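Local coordinates for protein PA_0080 (Pseudomonas aeruginosa, PDB 3ZHN) that is the TssJ1 lipoprotein of the type VI secretion system, probably anchored in the outer membrane as part of the envelope-spanning secretion complex, at residues P29-A40 with P135-L146; Y120-Q130 with L146-V154. All blocks are in the same frame, centred on the assembly; numbering follows the deposited sequence. Where two conformers were deposited one is given.

In the fold
From the N terminus the chain enters strand 31-39, which has strand 100-107 on one flank and strand 139-146 on the other; the second pairing is contact 1 and closes a span of 94 residues holding the whole of the other sheet. Segment 120-130 lies inside that span, a loop that leads into strand 129-133, an outermost strand of this antiparallel sheet. Contact 2 joins that loop and the start of the strand to the turn after strand 139-146 and to strand 151-155, so the two contacts cross rather than nest. They share Leu146. Contact 1 works within the mixed sheet, whereas contact 2 bridges from one sheet of the beta sandwich to the other along an edge.

Contact 1: residues P29-A40 with P135-L146; sequences PPTRVVIWLHAA and PGQRTSHLDITL
Trp36, His38, His141 and Asp143 meet on one face of a parallel strand pair, 31-39 beside 139-146, in a sheet of the TssJ beta sandwich. His38 NE2 donates to Asp143 OD1 at 2.7 Å; the oxygen lies in the imidazole plane, but the donor reaches its anti side, 29° out of the carboxylate plane. Arg156 forms a salt bridge with the same oxygen and Glu100 takes His38 ND1, so both imidazole nitrogens are engaged, which probably fixes the ring's rotation. Next along, the Trp36 benzene edge points at the face of His141 in an offset T-shaped stack, centroids 5.5 Å apart with planes at 72°. Val34 CB sits over a His141 face, 3.9 Å from its centroid, a CH-pi contact suited to a compact branched residue.

On the opposite side, branched aliphatics suit burial against strand 113-118 (Leu114 and Phe116): Ile35 CG2 meets Ile144 CD1 at 3.8 Å, and Leu37 CD2 lies against Ile144 CB. Backbone hydrogen bonds run from Arg32 N to Ala40 N, just past strand 31-39. Ahead of strand 139-146, the type II turn 135-138 presents Gln137 N to Thr31 OG1 at 2.9 Å, and a water links that hydroxyl to Gln137 OE1.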
loop_
_atom_site.group_PDB
_atom_site.type_symbol
_atom_site.label_atom_id
_atom_site.label_comp_id
_atom_site.label_asym_id
_atom_site.label_seq_id
_atom_site.Cartn_x
_atom_site.Cartn_y
_atom_site.Cartn_z
ATOM N N PRO A 29 -13.802 -17.632 10.796
ATOM C CA PRO A 29 -13.047 -17.443 9.561
ATOM C C PRO A 29 -11.949 -16.374 9.686
ATOM O O PRO A 29 -12.115 -15.417 10.381
ATOM C CB PRO A 29 -14.136 -16.953 8.575
ATOM C CG PRO A 29 -15.035 -16.140 9.433
ATOM C CD PRO A 29 -15.059 -16.842 10.776
ATOM N N PRO A 30 -10.824 -16.555 8.983
ATOM C CA PRO A 30 -9.794 -15.515 8.931
ATOM C C PRO A 30 -10.245 -14.265 8.133
ATOM O O PRO A 30 -11.144 -14.307 7.295
ATOM C CB PRO A 30 -8.685 -16.198 8.121
ATOM C CG PRO A 30 -9.466 -17.007 7.129
ATOM C CD PRO A 30 -10.604 -17.570 7.928
ATOM N N THR A 31 -9.634 -13.146 8.419
ATOM C CA THR A 31 -9.776 -11.985 7.587
ATOM C C THR A 31 -8.907 -12.263 6.329
ATOM O O THR A 31 -7.734 -12.510 6.452
ATOM C CB THR A 31 -9.213 -10.778 8.338
ATOM O OG1 THR A 31 -9.825 -10.628 9.651
ATOM C CG2 THR A 31 -9.409 -9.543 7.494
ATOM N N ARG A 32 -9.515 -12.361 5.178
ATOM C CA ARG A 32 -8.852 -12.664 3.929
ATOM C C ARG A 32 -8.880 -11.488 3.008
ATOM O O ARG A 32 -9.926 -10.897 2.806
ATOM C CB ARG A 32 -9.566 -13.820 3.240
ATOM C CG ARG A 32 -8.766 -14.421 2.115
ATOM C CD ARG A 32 -9.322 -15.801 1.814
ATOM N NE ARG A 32 -9.175 -16.753 2.920
ATOM C CZ ARG A 32 -8.053 -17.430 3.162
ATOM N NH1 ARG A 32 -6.984 -17.240 2.386
ATOM N NH2 ARG A 32 -7.999 -18.296 4.171
ATOM N N VAL A 33 -7.726 -11.191 2.431
ATOM C CA VAL A 33 -7.589 -10.080 1.506
ATOM C C VAL A 33 -6.912 -10.619 0.231
ATOM O O VAL A 33 -5.894 -11.328 0.320
ATOM C CB VAL A 33 -6.751 -8.932 2.120
ATOM C CG1 VAL A 33 -6.540 -7.801 1.110
ATOM C CG2 VAL A 33 -7.368 -8.513 3.434
ATOM N N VAL A 34 -7.492 -10.290 -0.918
ATOM C CA VAL A 34 -6.877 -10.447 -2.182
ATOM C C VAL A 34 -6.702 -9.074 -2.808
ATOM O O VAL A 34 -7.672 -8.309 -2.880
ATOM C CB VAL A 34 -7.635 -11.369 -3.156
ATOM C CG1 VAL A 34 -6.772 -11.648 -4.384
ATOM C CG2 VAL A 34 -7.959 -12.720 -2.492
ATOM N N ILE A 35 -5.467 -8.773 -3.224
ATOM C CA ILE A 35 -5.152 -7.537 -3.865
ATOM C C ILE A 35 -4.577 -7.811 -5.231
ATOM O O ILE A 35 -3.560 -8.553 -5.354
ATOM C CB ILE A 35 -4.113 -6.724 -3.070
ATOM C CG1 ILE A 35 -4.715 -6.258 -1.718
ATOM C CG2 ILE A 35 -3.605 -5.499 -3.877
ATOM C CD1 ILE A 35 -3.664 -5.746 -0.755
ATOM N N TRP A 36 -5.205 -7.167 -6.210
ATOM C CA TRP A 36 -4.643 -7.100 -7.544
ATOM C C TRP A 36 -3.975 -5.753 -7.695
ATOM O O TRP A 36 -4.646 -4.684 -7.629
ATOM C CB TRP A 36 -5.691 -7.267 -8.623
ATOM C CG TRP A 36 -6.188 -8.649 -8.750
ATOM C CD1 TRP A 36 -5.754 -9.639 -9.642
ATOM C CD2 TRP A 36 -7.262 -9.229 -8.006
ATOM N NE1 TRP A 36 -6.508 -10.767 -9.492
ATOM C CE2 TRP A 36 -7.401 -10.558 -8.465
ATOM C CE3 TRP A 36 -8.098 -8.769 -6.977
ATOM C CZ2 TRP A 36 -8.363 -11.414 -7.976
ATOM C CZ3 TRP A 36 -9.069 -9.644 -6.493
ATOM C CH2 TRP A 36 -9.188 -10.947 -6.999
ATOM N N LEU A 37 -2.660 -5.788 -7.925
ATOM C CA LEU A 37 -1.839 -4.569 -8.068
ATOM C C LEU A 37 -1.638 -4.305 -9.549
ATOM O O LEU A 37 -1.174 -5.184 -10.262
ATOM C CB LEU A 37 -0.447 -4.767 -7.428
ATOM C CG LEU A 37 -0.268 -5.033 -5.916
ATOM C CD1 LEU A 37 1.187 -5.353 -5.627
ATOM C CD2 LEU A 37 -0.692 -3.790 -5.166
ATOM N N HIS A 38 -1.963 -3.088 -10.008
ATOM C CA HIS A 38 -1.863 -2.726 -11.382
ATOM C C HIS A 38 -0.946 -1.531 -11.468
ATOM O O HIS A 38 -1.303 -0.432 -11.044
ATOM C CB HIS A 38 -3.255 -2.310 -11.939
ATOM C CG HIS A 38 -4.336 -3.255 -11.630
ATOM N ND1 HIS A 38 -4.465 -4.501 -12.224
ATOM C CD2 HIS A 38 -5.369 -3.129 -10.775
ATOM C CE1 HIS A 38 -5.525 -5.107 -11.728
ATOM N NE2 HIS A 38 -6.073 -4.317 -10.823
ATOM N N ALA A 39 0.266 -1.755 -11.982
ATOM C CA ALA A 39 1.209 -0.663 -12.151
ATOM C C ALA A 39 0.968 -0.052 -13.510
ATOM O O ALA A 39 1.105 -0.729 -14.535
ATOM C CB ALA A 39 2.643 -1.165 -12.012
ATOM N N ALA A 40 0.638 1.269 -13.544
ATOM C CA ALA A 40 0.241 1.865 -14.808
ATOM C C ALA A 40 1.416 1.946 -15.800
ATOM O O ALA A 40 2.568 1.953 -15.384
ATOM C CB ALA A 40 -0.366 3.264 -14.554
ATOM N N PRO A 135 -12.712 -4.912 7.302
ATOM C CA PRO A 135 -13.547 -5.656 8.271
ATOM C C PRO A 135 -13.006 -7.037 8.613
ATOM O O PRO A 135 -12.604 -7.811 7.744
ATOM C CB PRO A 135 -14.882 -5.795 7.606
ATOM C CG PRO A 135 -14.821 -5.067 6.375
ATOM C CD PRO A 135 -13.437 -4.642 6.054
ATOM N N GLY A 136 -13.007 -7.308 9.912
ATOM C CA GLY A 136 -12.422 -8.532 10.420
ATOM C C GLY A 136 -13.304 -9.717 10.120
ATOM O O GLY A 136 -14.527 -9.618 10.021
ATOM N N GLN A 137 -12.660 -10.858 9.939
ATOM C CA GLN A 137 -13.310 -12.128 9.770
ATOM C C GLN A 137 -14.226 -12.167 8.551
ATOM O O GLN A 137 -15.167 -12.963 8.464
ATOM C CB GLN A 137 -14.000 -12.534 11.079
ATOM C CG GLN A 137 -12.988 -12.676 12.245
ATOM C CD GLN A 137 -12.485 -11.337 12.782
ATOM O OE1 GLN A 137 -11.258 -11.033 12.760
ATOM N NE2 GLN A 137 -13.434 -10.504 13.276
ATOM N N ARG A 138 -13.868 -11.337 7.563
ATOM C CA ARG A 138 -14.588 -11.266 6.298
ATOM C C ARG A 138 -13.565 -11.240 5.143
ATOM O O ARG A 138 -12.351 -11.007 5.357
ATOM C CB ARG A 138 -15.473 -10.002 6.245
ATOM C CG ARG A 138 -16.521 -9.974 7.321
ATOM C CD ARG A 138 -17.400 -8.760 7.176
ATOM N NE ARG A 138 -18.378 -8.825 8.260
ATOM C CZ ARG A 138 -19.493 -9.549 8.204
ATOM N NH1 ARG A 138 -19.827 -10.231 7.108
ATOM N NH2 ARG A 138 -20.293 -9.578 9.257
ATOM N N THR A 139 -14.048 -11.451 3.915
ATOM C CA THR A 139 -13.208 -11.435 2.716
ATOM C C THR A 139 -13.290 -10.099 2.048
ATOM O O THR A 139 -14.344 -9.628 1.821
ATOM C CB THR A 139 -13.605 -12.564 1.754
ATOM O OG1 THR A 139 -13.274 -13.803 2.377
ATOM C CG2 THR A 139 -12.909 -12.438 0.400
ATOM N N SER A 140 -12.128 -9.503 1.764
ATOM C CA SER A 140 -12.021 -8.263 1.010
ATOM C C SER A 140 -11.162 -8.460 -0.214
ATOM O O SER A 140 -10.048 -8.934 -0.100
ATOM C CB SER A 140 -11.422 -7.125 1.893
ATOM O OG SER A 140 -12.227 -6.783 2.991
ATOM N N HIS A 141 -11.658 -8.025 -1.361
ATOM C CA HIS A 141 -10.944 -8.041 -2.630
ATOM C C HIS A 141 -10.739 -6.594 -3.081
ATOM O O HIS A 141 -11.695 -5.813 -3.019
ATOM C CB HIS A 141 -11.646 -8.899 -3.688
ATOM C CG HIS A 141 -11.602 -10.373 -3.426
ATOM N ND1 HIS A 141 -12.007 -11.303 -4.372
ATOM C CD2 HIS A 141 -11.091 -11.085 -2.386
ATOM C CE1 HIS A 141 -11.830 -12.514 -3.886
ATOM N NE2 HIS A 141 -11.297 -12.414 -2.672
ATOM N N LEU A 142 -9.542 -6.284 -3.526
ATOM C CA LEU A 142 -9.147 -4.905 -3.833
ATOM C C LEU A 142 -8.390 -4.910 -5.146
ATOM O O LEU A 142 -7.514 -5.714 -5.383
ATOM C CB LEU A 142 -8.311 -4.337 -2.738
ATOM C CG LEU A 142 -8.869 -4.316 -1.339
ATOM C CD1 LEU A 142 -7.804 -3.979 -0.366
ATOM C CD2 LEU A 142 -9.949 -3.261 -1.213
ATOM N N ASP A 143 -8.652 -3.867 -5.926
ATOM C CA ASP A 143 -7.837 -3.514 -7.092
ATOM C C ASP A 143 -7.113 -2.245 -6.704
ATOM O O ASP A 143 -7.758 -1.172 -6.444
ATOM C CB ASP A 143 -8.700 -3.241 -8.309
ATOM C CG ASP A 143 -9.103 -4.569 -8.999
ATOM O OD1 ASP A 143 -8.212 -5.276 -9.524
ATOM O OD2 ASP A 143 -10.293 -4.899 -8.989
ATOM N N ILE A 144 -5.766 -2.346 -6.690
ATOM C CA ILE A 144 -4.942 -1.212 -6.289
ATOM C C ILE A 144 -4.112 -0.804 -7.513
ATOM O O ILE A 144 -3.301 -1.597 -8.010
ATOM C CB ILE A 144 -4.098 -1.511 -5.066
ATOM C CG1 ILE A 144 -5.038 -1.816 -3.881
ATOM C CG2 ILE A 144 -3.206 -0.323 -4.726
ATOM C CD1 ILE A 144 -4.423 -2.080 -2.559
ATOM N N THR A 145 -4.305 0.433 -7.999
ATOM C CA THR A 145 -3.596 0.978 -9.139
ATOM C C THR A 145 -2.498 1.880 -8.624
ATOM O O THR A 145 -2.763 2.777 -7.813
ATOM C CB THR A 145 -4.573 1.660 -10.148
ATOM O OG1 THR A 145 -5.522 0.662 -10.534
ATOM C CG2 THR A 145 -3.799 2.150 -11.397
ATOM N N LEU A 146 -1.292 1.676 -9.142
ATOM C CA LEU A 146 -0.196 2.590 -8.946
ATOM C C LEU A 146 -0.077 3.446 -10.216
ATOM O O LEU A 146 0.397 2.974 -11.248
ATOM C CB LEU A 146 1.087 1.862 -8.676
ATOM C CG LEU A 146 1.015 0.916 -7.445
ATOM C CD1 LEU A 146 0.563 1.578 -6.184
ATOM C CD2 LEU A 146 0.331 -0.414 -7.725
HETATM O O HOH W 1 -12.996 -14.994 5.080
HETATM O O HOH W 2 -9.156 -12.661 11.783
#

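Contact 2: residues Y120-Q130 with L146-V154; sequences YRDLDRATWRQ and LGAQAIGIV
The backbones meet in a single bridge between Thr127 and Ala150: Thr127 N donates to Gln149 O at 2.9 Å, and Ile151 N returns a bond to Thr127 O at 3.1 Å. Tyr120 lies against the turn that follows strand 139-146. Its hydroxyl donates to Gly147 O at 2.8 Å from above the carbonyl plane, 42° out of it, while Gln149 CA lies over the ring face, 4.0 Å from its centroid. A long, flat side chain with a polar end suits this place, since the ring covers the turn and the OH serves one of its carbonyls.

Gln130 lies alongside Ile151, its side chain pointing the opposite way. The glutamine chain bends at chi2 (-73°), bringing NE2 round to Ile151 O at 2.8 Å, with CG against the branched Ile151 CB. Ile151 CD1 reaches Trp128 O, and Phe116 and Ala118 also border this isoleucine. Farther back in the loop, Arg125 and Gln149 cross with guanidinium and amide planes 82° apart; a water joins Arg125 NH1 to Gln149 OE1, while Arg125 NE is held in a salt bridge to Asp122. A bridge between loops leading into two edge strands, continued by one side-chain bond between the strands, is consistent with a beta sandwich whose sheets are joined along one side.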
loop_
_atom_site.group_PDB
_atom_site.type_symbol
_atom_site.label_atom_id
_atom_site.label_comp_id
_atom_site.label_asym_id
_atom_site.label_seq_id
_atom_site.Cartn_x
_atom_site.Cartn_y
_atom_site.Cartn_z
ATOM N N TYR A 120 7.105 7.510 -4.617
ATOM C CA TYR A 120 7.031 8.397 -5.787
ATOM C C TYR A 120 8.214 9.415 -5.779
ATOM O O TYR A 120 8.616 9.901 -4.722
ATOM C CB TYR A 120 5.661 9.127 -5.882
ATOM C CG TYR A 120 4.571 8.266 -6.414
ATOM C CD1 TYR A 120 4.589 7.896 -7.724
ATOM C CD2 TYR A 120 3.610 7.703 -5.608
ATOM C CE1 TYR A 120 3.617 7.077 -8.274
ATOM C CE2 TYR A 120 2.625 6.878 -6.149
ATOM C CZ TYR A 120 2.619 6.584 -7.496
ATOM O OH TYR A 120 1.650 5.743 -8.021
ATOM N N ARG A 121 8.687 9.713 -6.992
ATOM C CA ARG A 121 9.833 10.629 -7.180
ATOM C C ARG A 121 9.630 12.032 -6.590
ATOM O O ARG A 121 10.547 12.581 -5.985
ATOM C CB ARG A 121 10.190 10.709 -8.636
ATOM C CG ARG A 121 11.432 11.518 -8.954
ATOM C CD ARG A 121 11.771 11.585 -10.441
ATOM N NE ARG A 121 10.653 12.036 -11.236
ATOM C CZ ARG A 121 10.331 13.330 -11.405
ATOM N NH1 ARG A 121 11.052 14.284 -10.862
ATOM N NH2 ARG A 121 9.264 13.663 -12.135
ATOM N N ASP A 122 8.425 12.524 -6.736
ATOM C CA ASP A 122 8.063 13.850 -6.234
ATOM C C ASP A 122 6.873 13.639 -5.313
ATOM O O ASP A 122 5.692 13.678 -5.726
ATOM C CB ASP A 122 7.730 14.852 -7.322
ATOM C CG ASP A 122 7.233 16.187 -6.752
ATOM O OD1 ASP A 122 7.560 16.519 -5.578
ATOM O OD2 ASP A 122 6.459 16.884 -7.443
ATOM N N LEU A 123 7.167 13.513 -4.047
ATOM C CA LEU A 123 6.100 13.280 -3.030
ATOM C C LEU A 123 5.139 14.458 -2.858
ATOM O O LEU A 123 3.968 14.255 -2.557
ATOM C CB LEU A 123 6.731 12.892 -1.708
ATOM C CG LEU A 123 7.468 11.568 -1.773
ATOM C CD1 LEU A 123 8.216 11.357 -0.490
ATOM C CD2 LEU A 123 6.628 10.329 -2.101
ATOM N N ASP A 124 5.575 15.679 -3.180
ATOM C CA ASP A 124 4.659 16.864 -3.119
ATOM C C ASP A 124 3.451 16.727 -3.979
ATOM O O ASP A 124 2.398 17.181 -3.583
ATOM C CB ASP A 124 5.447 18.172 -3.394
ATOM C CG ASP A 124 4.506 19.381 -3.668
ATOM O OD1 ASP A 124 4.040 19.688 -4.814
ATOM O OD2 ASP A 124 4.159 20.016 -2.726
ATOM N N ARG A 125 3.610 16.232 -5.191
ATOM C CA ARG A 125 2.484 16.118 -6.100
ATOM C C ARG A 125 1.742 14.793 -5.964
ATOM O O ARG A 125 0.656 14.644 -6.574
ATOM C CB ARG A 125 3.003 16.223 -7.565
ATOM C CG ARG A 125 3.551 14.882 -8.094
ATOM C CD ARG A 125 4.081 14.832 -9.498
ATOM N NE ARG A 125 5.264 15.705 -9.623
ATOM C CZ ARG A 125 5.946 15.870 -10.770
ATOM N NH1 ARG A 125 5.592 15.277 -11.887
ATOM N NH2 ARG A 125 7.004 16.614 -10.808
ATOM N N ALA A 126 2.259 13.870 -5.146
ATOM C CA ALA A 126 1.772 12.514 -5.193
ATOM C C ALA A 126 0.796 12.190 -4.067
ATOM O O ALA A 126 0.957 12.666 -2.940
ATOM C CB ALA A 126 2.956 11.525 -5.154
ATOM N N THR A 127 -0.147 11.285 -4.354
ATOM C CA THR A 127 -0.881 10.576 -3.278
ATOM C C THR A 127 -0.101 9.301 -3.018
ATOM O O THR A 127 -0.318 8.207 -3.536
ATOM C CB THR A 127 -2.298 10.317 -3.713
ATOM O OG1 THR A 127 -2.895 11.558 -4.098
ATOM C CG2 THR A 127 -3.153 9.737 -2.621
ATOM N N TRP A 128 0.866 9.470 -2.129
ATOM C CA TRP A 128 1.832 8.442 -1.826
ATOM C C TRP A 128 1.535 7.569 -0.620
ATOM O O TRP A 128 2.231 6.576 -0.405
ATOM C CB TRP A 128 3.254 9.007 -1.660
ATOM C CG TRP A 128 3.336 10.051 -0.574
ATOM C CD1 TRP A 128 3.295 11.420 -0.755
ATOM C CD2 TRP A 128 3.663 9.855 0.801
ATOM N NE1 TRP A 128 3.520 12.063 0.447
ATOM C CE2 TRP A 128 3.737 11.133 1.417
ATOM C CE3 TRP A 128 3.846 8.701 1.607
ATOM C CZ2 TRP A 128 4.005 11.286 2.797
ATOM C CZ3 TRP A 128 4.112 8.852 2.946
ATOM C CH2 TRP A 128 4.193 10.140 3.533
ATOM N N ARG A 129 0.479 7.901 0.117
ATOM C CA ARG A 129 0.065 7.141 1.236
ATOM C C ARG A 129 -1.447 6.900 1.154
ATOM O O ARG A 129 -2.199 7.806 0.827
ATOM C CB ARG A 129 0.417 7.877 2.546
ATOM C CG ARG A 129 -0.072 7.172 3.800
ATOM C CD ARG A 129 0.514 7.708 5.095
ATOM N NE ARG A 129 0.327 9.138 5.109
ATOM C CZ ARG A 129 1.076 9.980 5.823
ATOM N NH1 ARG A 129 1.884 9.523 6.746
ATOM N NH2 ARG A 129 1.021 11.270 5.537
ATOM N N GLN A 130 -1.876 5.688 1.530
ATOM C CA GLN A 130 -3.253 5.329 1.695
ATOM C C GLN A 130 -3.419 4.437 2.911
ATOM O O GLN A 130 -2.490 3.721 3.254
ATOM C CB GLN A 130 -3.806 4.591 0.482
ATOM C CG GLN A 130 -3.885 5.344 -0.838
ATOM C CD GLN A 130 -4.957 6.359 -0.894
ATOM O OE1 GLN A 130 -5.587 6.660 0.060
ATOM N NE2 GLN A 130 -5.174 6.889 -2.059
ATOM N N LEU A 146 -1.292 1.676 -9.142
ATOM C CA LEU A 146 -0.196 2.590 -8.946
ATOM C C LEU A 146 -0.077 3.446 -10.216
ATOM O O LEU A 146 0.397 2.974 -11.248
ATOM C CB LEU A 146 1.087 1.862 -8.676
ATOM C CG LEU A 146 1.015 0.916 -7.445
ATOM C CD1 LEU A 146 0.563 1.578 -6.184
ATOM C CD2 LEU A 146 0.331 -0.414 -7.725
ATOM N N GLY A 147 -0.587 4.672 -10.123
ATOM C CA GLY A 147 -0.558 5.599 -11.260
ATOM C C GLY A 147 0.721 6.413 -11.422
ATOM O O GLY A 147 1.747 6.109 -10.788
ATOM N N ALA A 148 0.687 7.363 -12.334
ATOM C CA ALA A 148 1.838 8.216 -12.503
ATOM C C ALA A 148 2.200 8.873 -11.149
ATOM O O ALA A 148 3.423 9.064 -10.878
ATOM C CB ALA A 148 1.544 9.299 -13.489
ATOM N N GLN A 149 1.183 9.258 -10.374
ATOM C CA GLN A 149 1.428 10.018 -9.140
ATOM C C GLN A 149 0.471 9.744 -7.984
ATOM O O GLN A 149 0.426 10.533 -7.045
ATOM C CB GLN A 149 1.474 11.585 -9.387
ATOM C CG GLN A 149 0.210 12.166 -9.829
ATOM C CD GLN A 149 0.305 13.555 -10.396
ATOM O OE1 GLN A 149 1.290 13.942 -10.946
ATOM N NE2 GLN A 149 -0.754 14.294 -10.239
ATOM N N ALA A 150 -0.213 8.598 -7.988
ATOM C CA ALA A 150 -1.156 8.313 -6.960
ATOM C C ALA A 150 -1.449 6.808 -6.869
ATOM O O ALA A 150 -1.573 6.113 -7.901
ATOM C CB ALA A 150 -2.465 9.065 -7.217
ATOM N N ILE A 151 -1.614 6.378 -5.634
ATOM C CA ILE A 151 -2.189 5.088 -5.285
ATOM C C ILE A 151 -3.698 5.249 -5.296
ATOM O O ILE A 151 -4.211 6.113 -4.602
ATOM C CB ILE A 151 -1.797 4.596 -3.883
ATOM C CG1 ILE A 151 -0.282 4.614 -3.683
ATOM C CG2 ILE A 151 -2.419 3.244 -3.639
ATOM C CD1 ILE A 151 0.113 4.455 -2.260
ATOM N N GLY A 152 -4.393 4.413 -6.058
ATOM C CA GLY A 152 -5.821 4.336 -6.152
ATOM C C GLY A 152 -6.326 2.946 -5.739
ATOM O O GLY A 152 -5.908 1.922 -6.264
ATOM N N ILE A 153 -7.291 2.926 -4.815
ATOM C CA ILE A 153 -7.855 1.683 -4.362
ATOM C C ILE A 153 -9.355 1.625 -4.695
ATOM O O ILE A 153 -10.118 2.597 -4.448
ATOM C CB ILE A 153 -7.694 1.575 -2.826
ATOM C CG1 ILE A 153 -6.253 1.779 -2.354
ATOM C CG2 ILE A 153 -8.349 0.291 -2.281
ATOM C CD1 ILE A 153 -6.103 1.768 -0.823
ATOM N N VAL A 154 -9.759 0.472 -5.218
ATOM C CA VAL A 154 -11.144 0.203 -5.622
ATOM C C VAL A 154 -11.540 -1.203 -5.097
ATOM O O VAL A 154 -10.776 -2.146 -5.210
ATOM C CB VAL A 154 -11.360 0.265 -7.172
ATOM C CG1 VAL A 154 -12.807 0.007 -7.545
ATOM C CG2 VAL A 154 -10.968 1.619 -7.772
HETATM O O HOH W 3 3.561 13.103 -12.344
#